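Side-chain contacts in probable glutathione S-transferase (Bordetella bronchiseptica RB50, PDB 3H1N), which probably conjugates glutathione to electrophilic substrates, as a dimeric member of the glutathione S-transferase family: residues B[191-196]-B[215-220]; B[115-120]-B[162-167]; B[140-145]-B[246-251]. All blocks are in the same frame, centred on the assembly; numbering follows the deposited sequence.

Contact 1 (B[191-196]-B[215-220])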
loop_
_atom_site.group_PDB
_atom_site.type_symbol
_atom_site.label_atom_id
_atom_site.label_comp_id
_atom_site.label_asym_id
_atom_site.label_seq_id
_atom_site.Cartn_x
_atom_site.Cartn_y
_atom_site.Cartn_z
ATOM N N VAL B 191 8.975 -8.372 9.155
ATOM C CA VAL B 191 7.786 -8.010 9.923
ATOM C C VAL B 191 7.632 -8.918 11.176
ATOM O O VAL B 191 7.215 -8.451 12.251
ATOM C CB VAL B 191 6.506 -7.910 9.022
ATOM C CG1 VAL B 191 5.935 -9.303 8.659
ATOM C CG2 VAL B 191 5.462 -7.041 9.699
ATOM N N VAL B 192 8.035 -10.188 11.064
ATOM C CA VAL B 192 8.016 -11.081 12.225
ATOM C C VAL B 192 9.081 -10.645 13.259
ATOM O O VAL B 192 8.820 -10.664 14.476
ATOM C CB VAL B 192 8.181 -12.584 11.822
ATOM C CG1 VAL B 192 8.371 -13.464 13.049
ATOM C CG2 VAL B 192 6.975 -13.061 11.005
ATOM N N GLU B 193 10.262 -10.233 12.782
ATOM C CA GLU B 193 11.279 -9.671 13.681
ATOM C C GLU B 193 10.735 -8.470 14.427
ATOM O O GLU B 193 10.960 -8.338 15.629
ATOM C CB GLU B 193 12.543 -9.221 12.924
ATOM C CG GLU B 193 13.492 -10.331 12.564
ATOM C CD GLU B 193 14.134 -10.954 13.782
ATOM O OE1 GLU B 193 14.817 -10.241 14.551
ATOM O OE2 GLU B 193 13.951 -12.169 13.975
ATOM N N GLY B 194 10.054 -7.595 13.694
ATOM C CA GLY B 194 9.446 -6.397 14.263
ATOM C C GLY B 194 8.406 -6.700 15.334
ATOM O O GLY B 194 8.396 -6.062 16.385
ATOM N N LEU B 195 7.541 -7.674 15.065
ATOM C CA LEU B 195 6.506 -8.079 16.019
ATOM C C LEU B 195 7.098 -8.752 17.261
ATOM O O LEU B 195 6.623 -8.528 18.389
ATOM C CB LEU B 195 5.449 -8.966 15.347
ATOM C CG LEU B 195 4.535 -8.241 14.339
ATOM C CD1 LEU B 195 3.590 -9.198 13.583
ATOM C CD2 LEU B 195 3.708 -7.153 15.015
ATOM N N LEU B 196 8.135 -9.556 17.051
ATOM C CA LEU B 196 8.870 -10.193 18.153
ATOM C C LEU B 196 9.458 -9.158 19.103
ATOM O O LEU B 196 9.532 -9.369 20.336
ATOM C CB LEU B 196 9.984 -11.084 17.596
ATOM C CG LEU B 196 9.578 -12.466 17.074
ATOM C CD1 LEU B 196 10.799 -13.329 16.676
ATOM C CD2 LEU B 196 8.764 -13.184 18.156
ATOM N N ALA B 215 9.050 -21.238 10.544
ATOM C CA ALA B 215 10.060 -21.897 9.724
ATOM C C ALA B 215 10.621 -20.935 8.676
ATOM O O ALA B 215 11.833 -20.881 8.477
ATOM C CB ALA B 215 9.501 -23.152 9.062
ATOM N N LEU B 216 9.742 -20.177 8.021
ATOM C CA LEU B 216 10.177 -19.197 7.025
ATOM C C LEU B 216 11.083 -18.151 7.660
ATOM O O LEU B 216 12.152 -17.841 7.127
ATOM C CB LEU B 216 8.985 -18.527 6.346
ATOM C CG LEU B 216 9.517 -17.531 5.299
ATOM C CD1 LEU B 216 9.053 -17.850 3.912
ATOM C CD2 LEU B 216 9.272 -16.076 5.678
ATOM N N HIS B 217 10.652 -17.633 8.810
ATOM C CA HIS B 217 11.397 -16.627 9.549
ATOM C C HIS B 217 12.818 -17.112 9.857
ATOM O O HIS B 217 13.797 -16.391 9.605
ATOM C CB HIS B 217 10.643 -16.259 10.835
ATOM C CG HIS B 217 11.425 -15.391 11.765
ATOM N ND1 HIS B 217 12.080 -15.891 12.872
ATOM C CD2 HIS B 217 11.692 -14.066 11.736
ATOM C CE1 HIS B 217 12.697 -14.904 13.496
ATOM N NE2 HIS B 217 12.480 -13.788 12.823
ATOM N N ALA B 218 12.917 -18.337 10.367
ATOM C CA ALA B 218 14.205 -18.935 10.709
ATOM C C ALA B 218 15.062 -19.181 9.465
ATOM O O ALA B 218 16.280 -19.053 9.518
ATOM C CB ALA B 218 14.010 -20.221 11.482
ATOM N N ARG B 219 14.414 -19.541 8.359
ATOM C CA ARG B 219 15.109 -19.858 7.121
ATOM C C ARG B 219 15.809 -18.604 6.574
ATOM O O ARG B 219 16.982 -18.646 6.199
ATOM C CB ARG B 219 14.115 -20.427 6.101
ATOM C CG ARG B 219 14.765 -21.178 4.955
ATOM C CD ARG B 219 13.747 -21.783 3.975
ATOM N NE ARG B 219 14.453 -22.495 2.904
ATOM C CZ ARG B 219 13.877 -23.032 1.831
ATOM N NH1 ARG B 219 12.565 -22.936 1.657
ATOM N NH2 ARG B 219 14.622 -23.643 0.912
ATOM N N VAL B 220 15.083 -17.488 6.542
ATOM C CA VAL B 220 15.651 -16.229 6.071
ATOM C C VAL B 220 16.776 -15.747 6.970
ATOM O O VAL B 220 17.801 -15.258 6.488
ATOM C CB VAL B 220 14.586 -15.125 5.974
ATOM C CG1 VAL B 220 15.239 -13.781 5.569
ATOM C CG2 VAL B 220 13.522 -15.518 4.974
#
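His217 of helix 211-221 reaches across to Val192, Glu193 and Leu196 of helix 183-198, joining two helices of the all-helical C-terminal domain of the glutathione S-transferase fold. The short axes stay 10.8 Å apart and cross at 105° between their N-to-C directions; at this separation the helices meet through side chains, chiefly the His217 ring. Along 215-220, Leu216 comes first; it leans on Leu188 of helix 183-198 and on Trp174, beside the bridge. His217 follows and carries the contact from this helix. Its first torsion sets CG opposite the backbone N and directs the imidazole toward helix 183-198. Val192 CG1 lies over one ring face, 27° off the normal, in a CH-pi contact. The distance from Val192 CG1 to the centroid of the His217 ring is 4.0 Å. At the ring edge, the Glu193 chain bends at its second torsion and brings the carboxylate into nearly the same plane as the imidazole, as suits a His-carboxylate hydrogen bond. His217 NE2 donates to Glu193 OE2 over a modelled 2.5 Å, with an N-H...O angle of 142°. That length is shorter than usual and its exact value doubtful. The other Glu193 oxygen, OE1, has a long, weak ion pair with Arg235, while the ring of Tyr189 also meets the imidazole. Val220, about one turn further on, packs against that same Tyr189 and against Leu186. Back at the imidazole, Leu196 CD1 adds a looser contact, approaching obliquely to 4.0 Å from His217 CE1.

Contact 2 (B[115-120]-B[162-167])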
loop_
_atom_site.group_PDB
_atom_site.type_symbol
_atom_site.label_atom_id
_atom_site.label_comp_id
_atom_site.label_asym_id
_atom_site.label_seq_id
_atom_site.Cartn_x
_atom_site.Cartn_y
_atom_site.Cartn_z
ATOM N N GLN B 115 3.538 -8.409 -0.610
ATOM C CA GLN B 115 4.277 -7.241 -0.111
ATOM C C GLN B 115 3.359 -6.120 0.375
ATOM O O GLN B 115 3.622 -5.508 1.412
ATOM C CB GLN B 115 5.291 -6.708 -1.148
ATOM C CG GLN B 115 6.174 -5.541 -0.624
ATOM C CD GLN B 115 7.137 -5.962 0.490
ATOM O OE1 GLN B 115 7.326 -5.225 1.477
ATOM N NE2 GLN B 115 7.757 -7.122 0.338
ATOM N N LEU B 116 2.279 -5.856 -0.355
ATOM C CA LEU B 116 1.344 -4.818 0.064
ATOM C C LEU B 116 0.637 -5.196 1.361
ATOM O O LEU B 116 0.274 -4.314 2.158
ATOM C CB LEU B 116 0.315 -4.513 -1.050
ATOM C CG LEU B 116 0.913 -3.847 -2.287
ATOM C CD1 LEU B 116 -0.096 -3.813 -3.477
ATOM C CD2 LEU B 116 1.389 -2.434 -1.948
ATOM N N THR B 117 0.453 -6.503 1.566
ATOM C CA THR B 117 -0.233 -7.024 2.754
ATOM C C THR B 117 0.715 -6.922 3.929
ATOM O O THR B 117 0.319 -6.557 5.050
ATOM C CB THR B 117 -0.739 -8.479 2.518
ATOM O OG1 THR B 117 -1.645 -8.475 1.405
ATOM C CG2 THR B 117 -1.475 -9.031 3.752
ATOM N N ILE B 118 1.986 -7.212 3.663
ATOM C CA ILE B 118 3.022 -6.993 4.667
ATOM C C ILE B 118 3.104 -5.517 5.062
ATOM O O ILE B 118 3.246 -5.195 6.244
ATOM C CB ILE B 118 4.378 -7.551 4.220
ATOM C CG1 ILE B 118 4.272 -9.073 4.071
ATOM C CG2 ILE B 118 5.490 -7.163 5.236
ATOM C CD1 ILE B 118 5.487 -9.746 3.362
ATOM N N ALA B 119 2.989 -4.636 4.068
ATOM C CA ALA B 119 3.014 -3.196 4.297
ATOM C C ALA B 119 1.789 -2.758 5.132
ATOM O O ALA B 119 1.927 -1.874 5.973
ATOM C CB ALA B 119 3.041 -2.437 2.957
ATOM N N ASP B 120 0.616 -3.377 4.901
ATOM C CA ASP B 120 -0.568 -3.111 5.747
ATOM C C ASP B 120 -0.301 -3.440 7.220
ATOM O O ASP B 120 -0.571 -2.615 8.094
ATOM C CB ASP B 120 -1.836 -3.840 5.238
ATOM C CG ASP B 120 -2.309 -3.334 3.884
ATOM O OD1 ASP B 120 -2.106 -2.142 3.578
ATOM O OD2 ASP B 120 -2.902 -4.124 3.116
ATOM N N GLN B 162 -2.073 -15.797 10.431
ATOM C CA GLN B 162 -2.790 -16.938 9.842
ATOM C C GLN B 162 -2.780 -16.858 8.320
ATOM O O GLN B 162 -2.600 -17.870 7.642
ATOM C CB GLN B 162 -4.238 -17.017 10.343
ATOM C CG GLN B 162 -4.949 -18.358 10.030
ATOM C CD GLN B 162 -4.351 -19.541 10.788
ATOM O OE1 GLN B 162 -3.329 -20.101 10.395
ATOM N NE2 GLN B 162 -4.993 -19.922 11.881
ATOM N N TYR B 163 -2.967 -15.654 7.790
ATOM C CA TYR B 163 -2.923 -15.445 6.345
ATOM C C TYR B 163 -1.581 -15.884 5.765
ATOM O O TYR B 163 -1.548 -16.671 4.811
ATOM C CB TYR B 163 -3.262 -13.995 5.963
ATOM C CG TYR B 163 -3.157 -13.757 4.479
ATOM C CD1 TYR B 163 -4.147 -14.224 3.607
ATOM C CD2 TYR B 163 -2.055 -13.091 3.939
ATOM C CE1 TYR B 163 -4.046 -14.031 2.232
ATOM C CE2 TYR B 163 -1.953 -12.880 2.562
ATOM C CZ TYR B 163 -2.962 -13.342 1.724
ATOM O OH TYR B 163 -2.838 -13.147 0.371
ATOM N N PHE B 164 -0.480 -15.432 6.369
ATOM C CA PHE B 164 0.835 -15.850 5.896
ATOM C C PHE B 164 1.090 -17.334 6.069
ATOM O O PHE B 164 1.685 -17.959 5.188
ATOM C CB PHE B 164 1.955 -14.957 6.449
ATOM C CG PHE B 164 1.801 -13.519 6.015
ATOM C CD1 PHE B 164 1.779 -13.202 4.656
ATOM C CD2 PHE B 164 1.638 -12.501 6.948
ATOM C CE1 PHE B 164 1.593 -11.869 4.226
ATOM C CE2 PHE B 164 1.464 -11.155 6.523
ATOM C CZ PHE B 164 1.446 -10.857 5.172
ATOM N N GLU B 165 0.576 -17.907 7.156
ATOM C CA GLU B 165 0.652 -19.350 7.354
ATOM C C GLU B 165 0.007 -20.135 6.198
ATOM O O GLU B 165 0.534 -21.168 5.766
ATOM C CB GLU B 165 0.022 -19.754 8.692
ATOM C CG GLU B 165 0.207 -21.245 9.053
ATOM C CD GLU B 165 1.645 -21.613 9.403
ATOM O OE1 GLU B 165 2.480 -20.700 9.525
ATOM O OE2 GLU B 165 1.950 -22.822 9.557
ATOM N N GLN B 166 -1.130 -19.645 5.717
ATOM C CA GLN B 166 -1.843 -20.281 4.599
ATOM C C GLN B 166 -1.173 -20.024 3.256
ATOM O O GLN B 166 -1.087 -20.926 2.430
ATOM C CB GLN B 166 -3.327 -19.870 4.556
ATOM C CG GLN B 166 -4.124 -20.210 5.833
ATOM C CD GLN B 166 -3.775 -21.581 6.438
ATOM O OE1 GLN B 166 -3.207 -21.664 7.533
ATOM N NE2 GLN B 166 -4.119 -22.648 5.733
ATOM N N ALA B 167 -0.667 -18.806 3.063
ATOM C CA ALA B 167 0.079 -18.437 1.856
ATOM C C ALA B 167 1.297 -19.340 1.651
ATOM O O ALA B 167 1.689 -19.613 0.509
ATOM C CB ALA B 167 0.503 -16.976 1.928
HETATM O O HOH W 1 -2.283 -10.553 -0.080
#
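With its first torsion at -61°, Phe164 sets CG opposite its own carbonyl carbon, and the ring reaches toward Thr117 and Ile118 of helix 105-127. Thr117 answers with its methyl: CG2 stands opposite the backbone N and points toward helix 142-167, which leaves OG1 on the side of the backbone N. The CZ end of the Phe164 ring makes the closest approaches. CZ lies 3.5 Å from Ile118 CG1 and 3.7 Å from Thr117 CG2, both arriving obliquely to the ring plane. Thr117 CG2 also touches the neighbouring ring, 4.1 Å from Tyr163 CE2, so one methyl touches both aromatic rings. Within helix 142-167, Tyr163 CD2 covers one face of Phe164, offset toward the rim.

No direct hydrogen bond crosses; a water links the two hydroxyls, donating to Thr117 OG1 at 2.6 Å and to Tyr163 OH at 2.7 Å. Each hydroxyl has a further partner: Thr117 OG1 bonds to Gln113 O one turn back and to Gln86 NE2 of the second subunit, and Tyr163 OH bonds to Pro70 O of the second subunit. These bonds mark the polar side of the contact as part of the dimer interface, where Phe72 of the second subunit meets the Tyr163 ring edge-to-face. The two helices run nearly antiparallel, at 161°, with their short axes 12.0 Å apart. Helix 183-198 packs on both, Ser187 and Val191 touching Ile118 and Leu188 touching Phe164, while Leu213 of helix 211-221 also touches Phe164.

Contact 3 (B[140-145]-B[246-251])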
loop_
_atom_site.group_PDB
_atom_site.type_symbol
_atom_site.label_atom_id
_atom_site.label_comp_id
_atom_site.label_asym_id
_atom_site.label_seq_id
_atom_site.Cartn_x
_atom_site.Cartn_y
_atom_site.Cartn_z
ATOM N N ASP B 140 1.374 11.677 24.192
ATOM C CA ASP B 140 0.169 12.488 24.087
ATOM C C ASP B 140 -1.042 11.734 23.537
ATOM O O ASP B 140 -2.155 12.258 23.531
ATOM C CB ASP B 140 0.454 13.738 23.260
ATOM C CG ASP B 140 1.472 14.647 23.924
ATOM O OD1 ASP B 140 1.330 14.927 25.139
ATOM O OD2 ASP B 140 2.421 15.063 23.232
ATOM N N GLN B 141 -0.825 10.497 23.103
ATOM C CA GLN B 141 -1.919 9.670 22.575
ATOM C C GLN B 141 -1.877 8.259 23.170
ATOM O O GLN B 141 -2.397 7.308 22.579
ATOM C CB GLN B 141 -1.912 9.663 21.030
ATOM C CG GLN B 141 -0.578 9.231 20.403
ATOM C CD GLN B 141 -0.481 9.572 18.917
ATOM O OE1 GLN B 141 -1.379 9.263 18.139
ATOM N NE2 GLN B 141 0.622 10.198 18.520
ATOM N N GLN B 142 -1.287 8.146 24.362
ATOM C CA GLN B 142 -1.123 6.847 25.025
ATOM C C GLN B 142 -2.448 6.149 25.378
ATOM O O GLN B 142 -2.571 4.943 25.211
ATOM C CB GLN B 142 -0.245 6.955 26.281
ATOM C CG GLN B 142 0.113 5.571 26.833
ATOM C CD GLN B 142 0.666 5.592 28.246
ATOM O OE1 GLN B 142 0.193 6.340 29.108
ATOM N NE2 GLN B 142 1.662 4.748 28.499
ATOM N N ASP B 143 -3.422 6.904 25.874
ATOM C CA ASP B 143 -4.733 6.334 26.214
ATOM C C ASP B 143 -5.397 5.691 24.995
ATOM O O ASP B 143 -6.000 4.608 25.090
ATOM C CB ASP B 143 -5.665 7.403 26.799
ATOM C CG ASP B 143 -5.118 8.027 28.077
ATOM O OD1 ASP B 143 -4.265 7.413 28.752
ATOM O OD2 ASP B 143 -5.555 9.144 28.412
ATOM N N VAL B 144 -5.306 6.382 23.863
ATOM C CA VAL B 144 -5.835 5.859 22.600
ATOM C C VAL B 144 -5.028 4.614 22.184
ATOM O O VAL B 144 -5.608 3.594 21.793
ATOM C CB VAL B 144 -5.824 6.928 21.498
ATOM C CG1 VAL B 144 -6.403 6.365 20.202
ATOM C CG2 VAL B 144 -6.625 8.163 21.956
ATOM N N ALA B 145 -3.703 4.687 22.327
ATOM C CA ALA B 145 -2.828 3.563 21.987
ATOM C C ALA B 145 -3.226 2.282 22.742
ATOM O O ALA B 145 -3.234 1.201 22.162
ATOM C CB ALA B 145 -1.367 3.911 22.261
ATOM N N TYR B 246 6.577 -1.172 23.829
ATOM C CA TYR B 246 5.915 -0.529 24.953
ATOM C C TYR B 246 5.211 -1.620 25.762
ATOM O O TYR B 246 4.248 -2.208 25.290
ATOM C CB TYR B 246 4.878 0.480 24.432
ATOM C CG TYR B 246 5.478 1.692 23.754
ATOM C CD1 TYR B 246 6.391 2.513 24.427
ATOM C CD2 TYR B 246 5.113 2.033 22.450
ATOM C CE1 TYR B 246 6.941 3.639 23.806
ATOM C CE2 TYR B 246 5.648 3.164 21.822
ATOM C CZ TYR B 246 6.558 3.963 22.506
ATOM O OH TYR B 246 7.083 5.078 21.889
ATOM N N PRO B 247 5.711 -1.928 26.969
ATOM C CA PRO B 247 5.086 -2.998 27.768
ATOM C C PRO B 247 3.564 -2.809 27.934
ATOM O O PRO B 247 2.809 -3.794 27.899
ATOM C CB PRO B 247 5.810 -2.889 29.114
ATOM C CG PRO B 247 7.162 -2.337 28.757
ATOM C CD PRO B 247 6.884 -1.345 27.646
ATOM N N GLU B 248 3.118 -1.557 28.062
ATOM C CA GLU B 248 1.690 -1.260 28.270
ATOM C C GLU B 248 0.778 -1.623 27.087
ATOM O O GLU B 248 -0.429 -1.831 27.266
ATOM C CB GLU B 248 1.481 0.201 28.711
ATOM C CG GLU B 248 1.827 1.267 27.661
ATOM C CD GLU B 248 3.279 1.724 27.697
ATOM O OE1 GLU B 248 4.173 0.978 28.186
ATOM O OE2 GLU B 248 3.541 2.846 27.209
ATOM N N LEU B 249 1.364 -1.719 25.893
ATOM C CA LEU B 249 0.632 -2.118 24.701
ATOM C C LEU B 249 0.663 -3.633 24.438
ATOM O O LEU B 249 -0.091 -4.127 23.603
ATOM C CB LEU B 249 1.153 -1.338 23.478
ATOM C CG LEU B 249 1.141 0.194 23.589
ATOM C CD1 LEU B 249 1.453 0.819 22.230
ATOM C CD2 LEU B 249 -0.204 0.704 24.111
ATOM N N ASP B 250 1.509 -4.368 25.171
ATOM C CA ASP B 250 1.637 -5.815 25.004
ATOM C C ASP B 250 0.629 -6.563 25.918
ATOM O O ASP B 250 -0.073 -5.955 26.735
ATOM C CB ASP B 250 3.093 -6.228 25.326
ATOM C CG ASP B 250 3.532 -7.542 24.655
ATOM O OD1 ASP B 250 2.777 -8.149 23.879
ATOM O OD2 ASP B 250 4.673 -7.978 24.930
ATOM N N GLY B 251 0.534 -7.874 25.744
ATOM C CA GLY B 251 -0.313 -8.726 26.588
ATOM C C GLY B 251 -0.365 -10.139 26.035
ATOM O O GLY B 251 -0.035 -10.360 24.873
#
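Gln142 and Ala145, in the first turn of helix 142-167, meet Glu248 and Leu249 of a short 3-10 turn near the C-terminus, so the tail of the chain is laid against the start of a long helix of the glutathione S-transferase C-terminal domain. The polar part is one hydrogen bond, Gln142 NE2 to Glu248 OE2, 3.0 Å long with an N-H...O angle of 145°. The oxygen lies in the amide plane of Gln142, but NE2 comes from above the carboxylate, 48° out of its plane, and the two flat groups stand almost perpendicular. Glu248 reaches this position with CG lying between its backbone N and carbonyl carbon (chi1 67°) and a chain bent at the next bond, whereas Gln142 is extended. Tyr138 OH is the stronger partner of Glu248 OE2, and bonds weakly to Gln142 NE2 as well. Further along the tail, Asp250 OD2 and OD1 accept hydrogen bonds from the backbone N of Arg201 and of Arg202, respectively, at the start of helix 200-206, while Leu249 O accepts from Arg153 NH2.

The apolar part belongs to Leu249, which also packs on Leu146 and Ala149. Its CD2 branch lies 3.9 Å from Ala145 CB, and the same methyl comes within 3.6 Å of Ala145 O.

Contacts 1 and 2 lie close together in the helical core, their centres 13 Å apart, touching through Val191 CB and Ile118 CG2 at 4.0 Å. Contact 3 is peripheral, its centre 24 Å from that of contact 1 and 25 Å from that of contact 2. Helix 142-167 links contacts 2 and 3: it enters contact 3 by its first turn and contact 2 by its last residues. Along the chain, contact 2 closes before contact 1 opens, while contact 3 crosses contact 2 and spans all of contact 1. Contacts 2 and 3 both reach the second subunit; helix 142-167 thus takes part in intrachain packing and in the dimer interface, the latter together with helix 105-127.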